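Local coordinates for protein aminoglycoside-O-phosphotransferase VIII (Streptomyces rimosus, PDB 4H05) that phosphorylates aminoglycoside antibiotics at the 3'-hydroxyl using ATP, probably with magnesium, and so confers resistance, at residues A100-L110 and W237-A245; D218-R228 and S259-D270. One frame throughout, in Å; residues are numbered along the deposited sequence. Where two conformers were deposited one is given.

Contact 1. Residues A100-L110 and W237-A245; sequences ASARWPREQRL and WFGPECSAA
The loop that leads from strand 98-99 into helix 109-124 meets the N-terminal approach to helix 240-251 where Arg103 lies across the indole of Trp237. Arg103 CB sits 3.6 Å from the centroid of the six-membered ring of Trp237, only 11° off the ring normal, a CH-pi contact over the face. With its CG anti to the backbone N (chi1 -177°), Arg103 continues along the indole, CG over the ring fusion and CD 3.7 Å from Trp237 NE1; the guanidinium, its plane turned 82° from the ring, is not laid flat on the indole. Ser101 O comes to the edge of the same indole, near its plane, while the hydroxyl of Ser101 bonds to Asp194.

No direct hydrogen bond joins the segments. One water donates to Ala100 O and accepts from Trp237 N, tying the two backbones together; a second donates to Trp237 O and accepts a weak bond from Trp104 N. In the kinase-like fold of the aminoglycoside phosphotransferases the loop passes near, without touching, the predicted magnesium ligands, the side chains of Ser101 and Asn195 being about 8 Å apart.

The extended Arg109 chain passes Trp237 O, with CD 3.3 Å from that oxygen, and brings its guanidinium against Trp237 CB. Its NE donates to Trp104 O at 2.9 Å, a bent bond within its own segment that holds the guanidinium in place, with Trp237 CB over one face and Arg106 CA over the other. Phe238 turns its ring edge to Arg109 O, and Cys242 SG lies 3.8 Å from that same Arg109 O. Farther along the helices, Leu110 CD2 packs on Ala245 CB at 3.6 Å.

Contact 2. Residues D218-R228 and S259-D270; sequences DRHSDLALVLR and SEEKLAFYRLLD
Lys262 reaches across His220 to Asp218, joining helix 260-270 to the end of strand 215-218, just before the turn into helix 220-230. Its CB lies 3.6 Å from His220 CG, and from there the extended chain carries CD over one face of the imidazole, 3.8 Å from the ring centroid in a CH-pi contact. CE then approaches Asp218 OD2, and NZ closes a 3.0 Å salt bridge with Asp218 OD2 on its syn lone pair; Asp181 is a second acidic partner of NZ.

The helices cross at -79°, their axes 8.0 Å apart, close enough for Ala224 CB to touch Tyr266 CB. Leu263 is a knob in the hole formed by His220, Leu223, Ala224 and Leu227. Tyr266 lays one ring face against Ser221 N, with Phe265 on the opposite face, and its OH is linked to Asp218 OD2 and Asp218 N through separate waters.

At the other end Arg228 NH2 donates to Asp270 OD2 at 2.8 Å, a nearly straight bond (163°) in the guanidinium plane, on the anti lone pair of the carboxylate oxygen. Leu225, whose CD1 packs on Asp270, also touches Asp190, the predicted proton acceptor of the enzyme. Asp218 OD2 also accepts from Asp183 N and Asp270 OD1 pairs with Arg213; these donors would favour ionised carboxylates, and the two bridges probably help to hold the crossing in register at its ends.

How the contacts relate
Contacts 1 and 2 lie about 19 Å apart between centres and alternate along the chain: 100-110 comes first, then 218-228, 237-245 and 259-270. Helices 220-230, 240-251 and 260-270 follow one another, so the middle one belongs to contact 1 and its two neighbours to contact 2. The contacts also meet directly, Ser243 CB of contact 1 packing on Leu227 CD2 of contact 2 at 4.0 Å. Contact 1 joins this helical series to the loop before helix 109-124 and to the start of that helix. Both lie near the predicted catalytic site, contact 2 directly against the predicted proton acceptor Asp190 and contact 1 farther off, on the side of the predicted magnesium ligand Asn195.

Contact 1. Residues A100-L110 and W237-A245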
loop_
_atom_site.group_PDB
_atom_site.type_symbol
_atom_site.label_atom_id
_atom_site.label_comp_id
_atom_site.label_asym_id
_atom_site.label_seq_id
_atom_site.Cartn_x
_atom_site.Cartn_y
_atom_site.Cartn_z
ATOM N N ALA A 100 -5.303 10.344 2.960
ATOM C CA ALA A 100 -6.031 10.706 1.752
ATOM C C ALA A 100 -7.455 10.039 1.649
ATOM O O ALA A 100 -8.310 10.514 0.914
ATOM C CB ALA A 100 -5.188 10.377 0.513
ATOM N N SER A 101 -7.544 8.880 2.289
ATOM C CA SER A 101 -8.680 8.154 2.837
ATOM C C SER A 101 -9.771 8.902 3.653
ATOM O O SER A 101 -10.930 8.491 3.692
ATOM C CB SER A 101 -8.012 7.263 3.899
ATOM O OG SER A 101 -8.541 5.980 3.871
ATOM N N ALA A 102 -9.386 9.892 4.439
ATOM C CA ALA A 102 -10.359 10.569 5.295
ATOM C C ALA A 102 -11.264 11.392 4.381
ATOM O O ALA A 102 -10.974 11.547 3.191
ATOM C CB ALA A 102 -9.682 11.460 6.324
ATOM N N ARG A 103 -12.378 11.878 4.935
ATOM C CA ARG A 103 -13.244 12.812 4.215
ATOM C C ARG A 103 -12.583 14.194 4.356
ATOM O O ARG A 103 -12.537 14.769 5.422
ATOM C CB ARG A 103 -14.676 12.804 4.791
ATOM C CG ARG A 103 -15.673 13.704 4.028
ATOM C CD ARG A 103 -17.155 13.673 4.501
ATOM N NE ARG A 103 -17.381 13.668 5.956
ATOM C CZ ARG A 103 -17.008 14.634 6.804
ATOM N NH1 ARG A 103 -16.340 15.706 6.388
ATOM N NH2 ARG A 103 -17.277 14.517 8.103
ATOM N N TRP A 104 -12.056 14.712 3.273
ATOM C CA TRP A 104 -11.366 15.951 3.302
ATOM C C TRP A 104 -12.345 17.090 3.012
ATOM O O TRP A 104 -13.322 16.890 2.260
ATOM C CB TRP A 104 -10.241 15.920 2.257
ATOM C CG TRP A 104 -8.963 15.293 2.728
ATOM C CD1 TRP A 104 -8.690 13.927 2.835
ATOM C CD2 TRP A 104 -7.744 15.962 3.200
ATOM N NE1 TRP A 104 -7.465 13.715 3.369
ATOM C CE2 TRP A 104 -6.831 14.898 3.600
ATOM C CE3 TRP A 104 -7.337 17.289 3.333
ATOM C CZ2 TRP A 104 -5.552 15.164 4.084
ATOM C CZ3 TRP A 104 -6.059 17.557 3.805
ATOM C CH2 TRP A 104 -5.178 16.514 4.188
ATOM N N PRO A 105 -12.069 18.311 3.544
ATOM C CA PRO A 105 -12.834 19.464 3.096
ATOM C C PRO A 105 -12.880 19.514 1.585
ATOM O O PRO A 105 -11.858 19.407 0.917
ATOM C CB PRO A 105 -12.058 20.657 3.665
ATOM C CG PRO A 105 -11.522 20.120 4.927
ATOM C CD PRO A 105 -11.097 18.709 4.580
ATOM N N ARG A 106 -14.092 19.668 1.068
ATOM C CA ARG A 106 -14.358 19.694 -0.351
ATOM C C ARG A 106 -13.398 20.561 -1.146
ATOM O O ARG A 106 -12.991 20.226 -2.234
ATOM C CB ARG A 106 -15.835 20.106 -0.543
ATOM C CG ARG A 106 -16.109 21.104 -1.647
ATOM C CD ARG A 106 -17.530 21.706 -1.553
ATOM N NE ARG A 106 -18.042 21.877 -2.913
ATOM C CZ ARG A 106 -18.534 20.876 -3.642
ATOM N NH1 ARG A 106 -18.631 19.650 -3.114
ATOM N NH2 ARG A 106 -18.957 21.111 -4.889
ATOM N N GLU A 107 -13.007 21.692 -0.585
ATOM C CA GLU A 107 -12.162 22.633 -1.300
ATOM C C GLU A 107 -10.756 22.133 -1.284
ATOM O O GLU A 107 -9.877 22.852 -1.727
ATOM C CB GLU A 107 -12.126 24.021 -0.624
ATOM C CG GLU A 107 -13.283 24.369 0.305
ATOM C CD GLU A 107 -13.190 23.702 1.673
ATOM O OE1 GLU A 107 -13.620 22.525 1.721
ATOM O OE2 GLU A 107 -12.721 24.327 2.684
ATOM N N GLN A 108 -10.497 20.969 -0.671
ATOM C CA GLN A 108 -9.118 20.459 -0.632
ATOM C C GLN A 108 -8.986 19.149 -1.446
ATOM O O GLN A 108 -7.896 18.750 -1.833
ATOM C CB GLN A 108 -8.647 20.316 0.833
ATOM C CG GLN A 108 -8.132 21.591 1.474
ATOM C CD GLN A 108 -7.531 21.342 2.863
ATOM O OE1 GLN A 108 -6.469 21.850 3.195
ATOM N NE2 GLN A 108 -8.212 20.565 3.670
ATOM N N ARG A 109 -10.114 18.538 -1.785
ATOM C CA ARG A 109 -10.112 17.283 -2.509
ATOM C C ARG A 109 -9.252 17.248 -3.769
ATOM O O ARG A 109 -8.500 16.305 -3.938
ATOM C CB ARG A 109 -11.537 16.855 -2.807
ATOM C CG ARG A 109 -12.238 16.625 -1.496
ATOM C CD ARG A 109 -13.699 16.331 -1.681
ATOM N NE ARG A 109 -14.258 15.997 -0.391
ATOM C CZ ARG A 109 -15.551 15.845 -0.175
ATOM N NH1 ARG A 109 -16.424 15.975 -1.162
ATOM N NH2 ARG A 109 -15.971 15.565 1.031
ATOM N N LEU A 110 -9.310 18.279 -4.603
ATOM C CA LEU A 110 -8.451 18.338 -5.790
ATOM C C LEU A 110 -7.009 18.405 -5.395
ATOM O O LEU A 110 -6.181 17.741 -5.989
ATOM C CB LEU A 110 -8.811 19.532 -6.691
ATOM C CG LEU A 110 -10.025 19.286 -7.609
ATOM C CD1 LEU A 110 -10.995 20.448 -7.574
ATOM C CD2 LEU A 110 -9.605 19.033 -9.042
ATOM N N TRP A 237 -13.444 10.183 -0.844
ATOM C CA TRP A 237 -14.200 11.329 -1.271
ATOM C C TRP A 237 -13.482 12.052 -2.354
ATOM O O TRP A 237 -12.904 13.137 -2.170
ATOM C CB TRP A 237 -14.450 12.192 -0.050
ATOM C CG TRP A 237 -15.481 11.629 0.840
ATOM C CD1 TRP A 237 -16.856 11.887 0.795
ATOM C CD2 TRP A 237 -15.290 10.693 1.965
ATOM N NE1 TRP A 237 -17.501 11.219 1.791
ATOM C CE2 TRP A 237 -16.627 10.465 2.527
ATOM C CE3 TRP A 237 -14.215 10.027 2.504
ATOM C CZ2 TRP A 237 -16.842 9.598 3.601
ATOM C CZ3 TRP A 237 -14.437 9.137 3.574
ATOM C CH2 TRP A 237 -15.716 8.953 4.137
ATOM N N PHE A 238 -13.503 11.435 -3.516
ATOM C CA PHE A 238 -12.795 11.941 -4.666
ATOM C C PHE A 238 -13.804 12.078 -5.814
ATOM O O PHE A 238 -14.872 12.617 -5.610
ATOM C CB PHE A 238 -11.566 11.037 -4.942
ATOM C CG PHE A 238 -10.439 11.215 -3.914
ATOM C CD1 PHE A 238 -10.018 10.176 -3.113
ATOM C CD2 PHE A 238 -9.800 12.464 -3.770
ATOM C CE1 PHE A 238 -9.021 10.358 -2.167
ATOM C CE2 PHE A 238 -8.790 12.654 -2.833
ATOM C CZ PHE A 238 -8.379 11.600 -2.055
ATOM N N GLY A 239 -13.453 11.647 -7.009
ATOM C CA GLY A 239 -14.435 11.428 -8.066
ATOM C C GLY A 239 -13.802 11.750 -9.389
ATOM O O GLY A 239 -12.541 11.823 -9.496
ATOM N N PRO A 240 -14.646 11.946 -10.423
ATOM C CA PRO A 240 -14.126 12.016 -11.782
ATOM C C PRO A 240 -13.151 13.189 -11.994
ATOM O O PRO A 240 -12.200 13.113 -12.777
ATOM C CB PRO A 240 -15.415 12.163 -12.653
ATOM C CG PRO A 240 -16.540 12.468 -11.706
ATOM C CD PRO A 240 -16.131 11.911 -10.372
ATOM N N GLU A 241 -13.399 14.277 -11.291
ATOM C CA GLU A 241 -12.558 15.465 -11.450
ATOM C C GLU A 241 -11.201 15.326 -10.766
ATOM O O GLU A 241 -10.200 15.829 -11.226
ATOM C CB GLU A 241 -13.275 16.669 -10.850
ATOM C CG GLU A 241 -14.468 17.162 -11.644
ATOM C CD GLU A 241 -14.952 18.488 -11.074
ATOM O OE1 GLU A 241 -15.920 18.483 -10.274
ATOM O OE2 GLU A 241 -14.293 19.510 -11.373
ATOM N N CYS A 242 -11.206 14.720 -9.610
ATOM C CA CYS A 242 -9.974 14.358 -8.943
ATOM C C CYS A 242 -9.146 13.428 -9.777
ATOM O O CYS A 242 -7.935 13.655 -9.913
ATOM C CB CYS A 242 -10.270 13.759 -7.597
ATOM S SG CYS A 242 -10.990 14.954 -6.429
ATOM N N SER A 243 -9.756 12.434 -10.419
ATOM C CA SER A 243 -8.963 11.528 -11.303
ATOM C C SER A 243 -8.359 12.231 -12.477
ATOM O O SER A 243 -7.189 12.026 -12.774
ATOM C CB SER A 243 -9.750 10.350 -11.854
ATOM O OG SER A 243 -10.570 9.751 -10.876
ATOM N N ALA A 244 -9.134 13.060 -13.167
ATOM C CA ALA A 244 -8.532 14.026 -14.124
ATOM C C ALA A 244 -7.411 14.900 -13.500
ATOM O O ALA A 244 -6.366 15.105 -14.121
ATOM C CB ALA A 244 -9.618 14.925 -14.723
ATOM N N ALA A 245 -7.612 15.427 -12.295
ATOM C CA ALA A 245 -6.539 16.235 -11.677
ATOM C C ALA A 245 -5.306 15.353 -11.358
ATOM O O ALA A 245 -4.168 15.693 -11.681
ATOM C CB ALA A 245 -7.033 16.984 -10.453
HETATM O O HOH W 1 -10.914 10.909 0.850
HETATM O O HOH W 2 -11.505 13.387 0.176
#

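Contact 2. Residues D218-R228 and S259-D270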
loop_
_atom_site.group_PDB
_atom_site.type_symbol
_atom_site.label_atom_id
_atom_site.label_comp_id
_atom_site.label_asym_id
_atom_site.label_seq_id
_atom_site.Cartn_x
_atom_site.Cartn_y
_atom_site.Cartn_z
ATOM N N ASP A 218 5.630 -2.312 -13.270
ATOM C CA ASP A 218 5.071 -1.323 -14.189
ATOM C C ASP A 218 4.498 -0.242 -13.383
ATOM O O ASP A 218 3.661 -0.514 -12.531
ATOM C CB ASP A 218 3.918 -1.941 -14.982
ATOM C CG ASP A 218 3.601 -1.165 -16.250
ATOM O OD1 ASP A 218 3.114 -0.042 -16.094
ATOM O OD2 ASP A 218 3.842 -1.701 -17.370
ATOM N N ARG A 219 4.851 0.987 -13.681
ATOM C CA ARG A 219 4.153 2.115 -13.077
ATOM C C ARG A 219 2.651 1.969 -13.058
ATOM O O ARG A 219 2.009 2.509 -12.130
ATOM C CB ARG A 219 4.504 3.435 -13.780
ATOM C CG ARG A 219 3.911 3.557 -15.208
ATOM C CD ARG A 219 4.421 4.729 -15.991
ATOM N NE ARG A 219 5.832 4.615 -16.260
ATOM C CZ ARG A 219 6.788 5.418 -15.797
ATOM N NH1 ARG A 219 6.540 6.445 -15.007
ATOM N NH2 ARG A 219 8.027 5.168 -16.149
ATOM N N HIS A 220 2.040 1.301 -14.038
ATOM C CA HIS A 220 0.559 1.113 -13.987
ATOM C C HIS A 220 0.136 0.325 -12.777
ATOM O O HIS A 220 -1.033 0.360 -12.331
ATOM C CB HIS A 220 0.014 0.532 -15.315
ATOM C CG HIS A 220 0.181 1.468 -16.489
ATOM N ND1 HIS A 220 -0.840 2.249 -16.948
ATOM C CD2 HIS A 220 1.277 1.811 -17.219
ATOM C CE1 HIS A 220 -0.384 3.040 -17.930
ATOM N NE2 HIS A 220 0.887 2.737 -18.132
ATOM N N SER A 221 1.055 -0.387 -12.141
ATOM C CA SER A 221 0.626 -1.062 -10.887
ATOM C C SER A 221 0.219 -0.061 -9.813
ATOM O O SER A 221 -0.491 -0.426 -8.864
ATOM C CB SER A 221 1.776 -1.926 -10.315
ATOM O OG SER A 221 2.932 -1.105 -10.184
ATOM N N ASP A 222 0.792 1.143 -9.858
ATOM C CA ASP A 222 0.440 2.205 -8.899
ATOM C C ASP A 222 -0.746 3.027 -9.397
ATOM O O ASP A 222 -1.717 3.329 -8.632
ATOM C CB ASP A 222 1.626 3.108 -8.587
ATOM C CG ASP A 222 2.593 2.530 -7.554
ATOM O OD1 ASP A 222 2.291 1.551 -6.873
ATOM O OD2 ASP A 222 3.709 3.056 -7.494
ATOM N N LEU A 223 -0.694 3.359 -10.694
ATOM C CA LEU A 223 -1.775 4.128 -11.319
ATOM C C LEU A 223 -3.138 3.455 -11.195
ATOM O O LEU A 223 -4.147 4.135 -10.987
ATOM C CB LEU A 223 -1.438 4.383 -12.779
ATOM C CG LEU A 223 -0.253 5.337 -13.000
ATOM C CD1 LEU A 223 0.212 5.442 -14.445
ATOM C CD2 LEU A 223 -0.616 6.695 -12.412
ATOM N N ALA A 224 -3.165 2.121 -11.365
ATOM C CA ALA A 224 -4.387 1.354 -11.385
ATOM C C ALA A 224 -5.089 1.536 -10.071
ATOM O O ALA A 224 -6.299 1.810 -10.029
ATOM C CB ALA A 224 -4.109 -0.144 -11.666
ATOM N N LEU A 225 -4.340 1.407 -8.962
ATOM C CA LEU A 225 -5.026 1.323 -7.702
ATOM C C LEU A 225 -5.390 2.690 -7.242
ATOM O O LEU A 225 -6.409 2.879 -6.696
ATOM C CB LEU A 225 -4.207 0.640 -6.600
ATOM C CG LEU A 225 -3.530 -0.723 -6.820
ATOM C CD1 LEU A 225 -3.332 -1.434 -5.481
ATOM C CD2 LEU A 225 -4.129 -1.592 -7.904
ATOM N N VAL A 226 -4.512 3.648 -7.390
ATOM C CA VAL A 226 -4.884 4.985 -7.042
ATOM C C VAL A 226 -6.095 5.414 -7.816
ATOM O O VAL A 226 -6.946 6.114 -7.245
ATOM C CB VAL A 226 -3.743 6.023 -7.276
ATOM C CG1 VAL A 226 -4.257 7.159 -8.116
ATOM C CG2 VAL A 226 -3.380 6.558 -5.957
ATOM N N LEU A 227 -6.181 5.067 -9.121
ATOM C CA LEU A 227 -7.332 5.581 -9.948
ATOM C C LEU A 227 -8.609 4.831 -9.658
ATOM O O LEU A 227 -9.700 5.383 -9.727
ATOM C CB LEU A 227 -7.030 5.564 -11.442
ATOM C CG LEU A 227 -5.975 6.578 -11.881
ATOM C CD1 LEU A 227 -5.381 6.078 -13.177
ATOM C CD2 LEU A 227 -6.484 8.046 -12.037
ATOM N N ARG A 228 -8.489 3.561 -9.273
ATOM C CA ARG A 228 -9.660 2.812 -8.866
ATOM C C ARG A 228 -10.246 3.431 -7.617
ATOM O O ARG A 228 -11.451 3.411 -7.452
ATOM C CB ARG A 228 -9.317 1.333 -8.606
ATOM C CG ARG A 228 -10.452 0.504 -8.013
ATOM C CD ARG A 228 -10.015 0.050 -6.596
ATOM N NE ARG A 228 -9.156 -1.095 -6.685
ATOM C CZ ARG A 228 -8.157 -1.484 -5.867
ATOM N NH1 ARG A 228 -7.755 -0.866 -4.735
ATOM N NH2 ARG A 228 -7.532 -2.607 -6.231
ATOM N N SER A 259 -2.237 3.641 -20.255
ATOM C CA SER A 259 -3.028 2.552 -20.921
ATOM C C SER A 259 -4.200 1.972 -20.095
ATOM O O SER A 259 -3.997 1.420 -19.007
ATOM C CB SER A 259 -2.126 1.376 -21.319
ATOM O OG SER A 259 -2.838 0.128 -21.173
ATOM N N GLU A 260 -5.415 2.044 -20.624
ATOM C CA GLU A 260 -6.540 1.570 -19.879
ATOM C C GLU A 260 -6.460 0.001 -19.739
ATOM O O GLU A 260 -6.921 -0.545 -18.746
ATOM C CB GLU A 260 -7.818 2.051 -20.631
ATOM C CG GLU A 260 -8.852 2.862 -19.833
ATOM C CD GLU A 260 -8.484 4.306 -19.577
ATOM O OE1 GLU A 260 -7.930 4.978 -20.482
ATOM O OE2 GLU A 260 -8.790 4.791 -18.459
ATOM N N GLU A 261 -5.808 -0.678 -20.672
ATOM C CA GLU A 261 -5.655 -2.130 -20.607
ATOM C C GLU A 261 -4.717 -2.546 -19.431
ATOM O O GLU A 261 -5.028 -3.496 -18.688
ATOM C CB GLU A 261 -5.128 -2.702 -21.926
ATOM C CG GLU A 261 -6.005 -2.455 -23.190
ATOM C CD GLU A 261 -5.748 -1.109 -23.967
ATOM O OE1 GLU A 261 -6.312 -1.008 -25.081
ATOM O OE2 GLU A 261 -5.031 -0.146 -23.511
ATOM N N LYS A 262 -3.599 -1.844 -19.279
ATOM C CA LYS A 262 -2.655 -2.033 -18.111
ATOM C C LYS A 262 -3.388 -1.713 -16.799
ATOM O O LYS A 262 -3.333 -2.408 -15.801
ATOM C CB LYS A 262 -1.378 -1.202 -18.305
ATOM C CG LYS A 262 -0.391 -1.760 -19.345
ATOM C CD LYS A 262 0.753 -0.800 -19.603
ATOM C CE LYS A 262 2.060 -1.431 -20.114
ATOM N NZ LYS A 262 3.264 -0.501 -20.043
ATOM N N LEU A 263 -4.174 -0.685 -16.786
ATOM C CA LEU A 263 -4.904 -0.419 -15.534
ATOM C C LEU A 263 -5.826 -1.573 -15.226
ATOM O O LEU A 263 -5.979 -2.008 -14.067
ATOM C CB LEU A 263 -5.744 0.847 -15.674
ATOM C CG LEU A 263 -5.255 2.260 -15.414
ATOM C CD1 LEU A 263 -3.770 2.379 -15.295
ATOM C CD2 LEU A 263 -5.919 3.313 -16.325
ATOM N N ALA A 264 -6.542 -2.023 -16.241
ATOM C CA ALA A 264 -7.452 -3.150 -16.046
ATOM C C ALA A 264 -6.690 -4.357 -15.498
ATOM O O ALA A 264 -7.117 -4.953 -14.503
ATOM C CB ALA A 264 -8.253 -3.460 -17.308
ATOM N N PHE A 265 -5.499 -4.588 -16.044
ATOM C CA PHE A 265 -4.689 -5.707 -15.655
ATOM C C PHE A 265 -4.224 -5.550 -14.234
ATOM O O PHE A 265 -4.316 -6.474 -13.473
ATOM C CB PHE A 265 -3.476 -5.907 -16.540
ATOM C CG PHE A 265 -2.635 -7.069 -16.084
ATOM C CD1 PHE A 265 -2.991 -8.363 -16.395
ATOM C CD2 PHE A 265 -1.548 -6.869 -15.262
ATOM C CE1 PHE A 265 -2.266 -9.432 -15.942
ATOM C CE2 PHE A 265 -0.788 -7.909 -14.818
ATOM C CZ PHE A 265 -1.147 -9.213 -15.137
ATOM N N TYR A 266 -3.826 -4.364 -13.829
ATOM C CA TYR A 266 -3.286 -4.208 -12.474
ATOM C C TYR A 266 -4.375 -4.089 -11.436
ATOM O O TYR A 266 -4.177 -4.455 -10.277
ATOM C CB TYR A 266 -2.190 -3.092 -12.425
ATOM C CG TYR A 266 -0.894 -3.532 -13.132
ATOM C CD1 TYR A 266 -0.055 -4.477 -12.541
ATOM C CD2 TYR A 266 -0.541 -3.058 -14.373
ATOM C CE1 TYR A 266 1.062 -4.925 -13.163
ATOM C CE2 TYR A 266 0.627 -3.517 -15.024
ATOM C CZ TYR A 266 1.358 -4.493 -14.413
ATOM O OH TYR A 266 2.430 -4.979 -14.988
ATOM N N ARG A 267 -5.588 -3.717 -11.846
ATOM C CA ARG A 267 -6.735 -3.851 -10.974
ATOM C C ARG A 267 -7.075 -5.330 -10.734
ATOM O O ARG A 267 -7.495 -5.682 -9.636
ATOM C CB ARG A 267 -8.010 -3.147 -11.529
ATOM C CG ARG A 267 -8.183 -1.631 -11.313
ATOM C CD ARG A 267 -9.653 -1.147 -11.628
ATOM N NE ARG A 267 -9.434 -0.409 -12.840
ATOM C CZ ARG A 267 -9.772 -0.713 -14.079
ATOM N NH1 ARG A 267 -10.601 -1.673 -14.387
ATOM N NH2 ARG A 267 -9.270 0.061 -15.026
ATOM N N LEU A 268 -6.968 -6.153 -11.774
ATOM C CA LEU A 268 -7.231 -7.587 -11.681
ATOM C C LEU A 268 -6.158 -8.287 -10.859
ATOM O O LEU A 268 -6.444 -9.080 -9.921
ATOM C CB LEU A 268 -7.304 -8.219 -13.096
ATOM C CG LEU A 268 -7.291 -9.730 -13.138
ATOM C CD1 LEU A 268 -8.531 -10.356 -12.452
ATOM C CD2 LEU A 268 -7.084 -10.172 -14.621
ATOM N N LEU A 269 -4.911 -7.955 -11.145
ATOM C CA LEU A 269 -3.847 -8.517 -10.265
ATOM C C LEU A 269 -4.099 -8.319 -8.775
ATOM O O LEU A 269 -3.825 -9.217 -7.922
ATOM C CB LEU A 269 -2.486 -7.946 -10.667
ATOM C CG LEU A 269 -1.278 -8.449 -9.880
ATOM C CD1 LEU A 269 -1.124 -9.965 -10.099
ATOM C CD2 LEU A 269 -0.011 -7.636 -10.256
ATOM N N ASP A 270 -4.618 -7.151 -8.461
ATOM C CA ASP A 270 -4.764 -6.780 -7.091
ATOM C C ASP A 270 -5.860 -7.567 -6.396
ATOM O O ASP A 270 -5.854 -7.665 -5.184
ATOM C CB ASP A 270 -5.006 -5.273 -6.920
ATOM C CG ASP A 270 -4.714 -4.780 -5.475
ATOM O OD1 ASP A 270 -3.677 -5.155 -4.862
ATOM O OD2 ASP A 270 -5.546 -4.055 -4.906
HETATM O O HOH W 3 2.878 -4.071 -17.556
HETATM O O HOH W 4 4.736 -4.979 -13.301
HETATM O O HOH W 5 -7.651 1.965 -12.270
HETATM O O HOH W 6 -8.872 -4.107 -7.812
HETATM O O HOH W 7 -5.377 -2.274 -2.776
#